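Local coordinates for putative sugar kinase PH1459 (Pyrococcus horikoshii, PDB 3EWM), which probably phosphorylates a sugar such as fructose with ATP, as a member of the PfkB family of carbohydrate kinases, at residues N115-W119 with D120-E124. Numbering follows the deposited sequence.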
loop_
_atom_site.group_PDB
_atom_site.type_symbol
_atom_site.label_atom_id
_atom_site.label_comp_id
_atom_site.label_asym_id
_atom_site.label_seq_id
_atom_site.Cartn_x
_atom_site.Cartn_y
_atom_site.Cartn_z
ATOM N N ASN A 115 7.215 22.267 9.304
ATOM C CA ASN A 115 6.499 22.163 10.577
ATOM C C ASN A 115 6.612 20.789 11.219
ATOM O O ASN A 115 6.484 20.685 12.427
ATOM C CB ASN A 115 5.021 22.469 10.377
ATOM C CG ASN A 115 4.803 23.655 9.515
ATOM O OD1 ASN A 115 4.512 23.518 8.318
ATOM N ND2 ASN A 115 4.981 24.835 10.083
ATOM N N ASP A 116 6.841 19.749 10.407
ATOM C CA ASP A 116 6.908 18.367 10.883
ATOM C C ASP A 116 8.259 18.017 11.497
ATOM O O ASP A 116 8.433 16.937 12.069
ATOM C CB ASP A 116 6.599 17.376 9.751
ATOM C CG ASP A 116 5.205 17.552 9.177
ATOM O OD1 ASP A 116 4.278 17.881 9.947
ATOM O OD2 ASP A 116 5.042 17.362 7.951
ATOM N N ILE A 117 9.214 18.927 11.364
ATOM C CA ILE A 117 10.575 18.664 11.801
ATOM C C ILE A 117 10.740 19.069 13.238
ATOM O O ILE A 117 10.454 20.218 13.629
ATOM C CB ILE A 117 11.624 19.391 10.908
ATOM C CG1 ILE A 117 11.424 19.007 9.425
ATOM C CG2 ILE A 117 13.076 19.145 11.427
ATOM C CD1 ILE A 117 11.514 17.484 9.154
ATOM N N ASN A 118 11.195 18.107 14.030
ATOM C CA ASN A 118 11.600 18.384 15.376
ATOM C C ASN A 118 13.011 18.954 15.311
ATOM O O ASN A 118 14.003 18.235 15.185
ATOM C CB ASN A 118 11.536 17.118 16.235
ATOM C CG ASN A 118 11.712 17.414 17.709
ATOM O OD1 ASN A 118 12.636 18.110 18.098
ATOM N ND2 ASN A 118 10.825 16.881 18.532
ATOM N N TRP A 119 13.090 20.265 15.404
ATOM C CA TRP A 119 14.357 20.958 15.249
ATOM C C TRP A 119 15.258 20.752 16.436
ATOM O O TRP A 119 16.469 20.842 16.319
ATOM C CB TRP A 119 14.099 22.433 15.025
ATOM C CG TRP A 119 13.378 22.641 13.760
ATOM C CD1 TRP A 119 12.070 22.991 13.609
ATOM C CD2 TRP A 119 13.911 22.489 12.451
ATOM N NE1 TRP A 119 11.756 23.078 12.282
ATOM C CE2 TRP A 119 12.871 22.771 11.544
ATOM C CE3 TRP A 119 15.170 22.140 11.950
ATOM C CZ2 TRP A 119 13.052 22.718 10.158
ATOM C CZ3 TRP A 119 15.348 22.088 10.580
ATOM C CH2 TRP A 119 14.297 22.385 9.698
ATOM N N ASP A 120 14.669 20.452 17.580
ATOM C CA ASP A 120 15.453 20.143 18.757
ATOM C C ASP A 120 16.253 18.874 18.534
ATOM O O ASP A 120 17.444 18.827 18.817
ATOM C CB ASP A 120 14.557 19.980 19.969
ATOM C CG ASP A 120 14.252 21.295 20.648
ATOM O OD1 ASP A 120 14.765 22.370 20.222
ATOM O OD2 ASP A 120 13.504 21.233 21.636
ATOM N N ILE A 121 15.587 17.850 18.021
ATOM C CA ILE A 121 16.266 16.601 17.685
ATOM C C ILE A 121 17.384 16.825 16.658
ATOM O O ILE A 121 18.521 16.372 16.869
ATOM C CB ILE A 121 15.252 15.510 17.220
ATOM C CG1 ILE A 121 14.421 15.046 18.414
ATOM C CG2 ILE A 121 15.989 14.317 16.571
ATOM C CD1 ILE A 121 13.165 14.253 18.057
ATOM N N VAL A 122 17.084 17.532 15.572
ATOM C CA VAL A 122 18.112 17.772 14.553
ATOM C C VAL A 122 19.292 18.601 15.116
ATOM O O VAL A 122 20.443 18.352 14.769
ATOM C CB VAL A 122 17.565 18.360 13.205
ATOM C CG1 VAL A 122 16.088 18.009 12.981
ATOM C CG2 VAL A 122 17.799 19.855 13.084
ATOM N N GLU A 123 19.010 19.558 15.996
ATOM C CA GLU A 123 20.089 20.361 16.580
ATOM C C GLU A 123 20.925 19.597 17.604
ATOM O O GLU A 123 22.107 19.895 17.796
ATOM C CB GLU A 123 19.566 21.676 17.152
ATOM C CG GLU A 123 19.243 22.697 16.052
ATOM C CD GLU A 123 18.927 24.086 16.572
ATOM O OE1 GLU A 123 18.791 24.276 17.800
ATOM O OE2 GLU A 123 18.808 25.004 15.726
ATOM N N GLU A 124 20.318 18.597 18.236
ATOM C CA GLU A 124 21.014 17.772 19.203
ATOM C C GLU A 124 21.973 16.799 18.516
ATOM O O GLU A 124 23.021 16.447 19.065
ATOM C CB GLU A 124 20.008 16.993 20.061
ATOM C CG GLU A 124 20.646 16.278 21.250
ATOM C CD GLU A 124 19.682 15.403 22.037
ATOM O OE1 GLU A 124 18.443 15.493 21.809
ATOM O OE2 GLU A 124 20.172 14.625 22.901
#
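Asn118 and Ile121 meet in a side-chain N-cap, the residue just before helix 119-124 taking up the N-H of Ile121 at the start of the helix. Asn118 OD1 accepts from Ile121 N at 3.0 Å, nearly straight at the hydrogen (164°), although the donor stands well above the plane of the amide rather than in it. With CG anti to the backbone N (chi1 -170°), the amide is carried beside its own carbonyl and back over the helix end. The regular ladder starts at once: Val122 N donates to Asn118 O at 3.2 Å, and Glu123 N to Trp119 O at 2.9 Å. Losing the amide to an alanine here is likely to take away the acceptor that holds Ile121 N and let the first turn fray.

The Ile121 methyl CD1 makes van der Waals contact with the amide, 3.5 Å from Asn118 CG. Among the apolar pairs, Ile117 CG2 sits over the centre of one face of the Trp119 ring and touches Val122 CG1 at 3.6 Å, tying loop to helix. Trp119 and Val122 lie side by side within the first turn, Val122 CG2 approaching the ring obliquely, 3.7 Å from Trp119 CE3.

Ile117, Ile121 and Val122 pack on Ile53 of strand 49-57, whereas Trp119 rests on Val147 of helix 140-151, whose Lys150 forms a salt bridge with Glu123; the short helix thus fits between that helix and the large sheet, leading into strand 127-131.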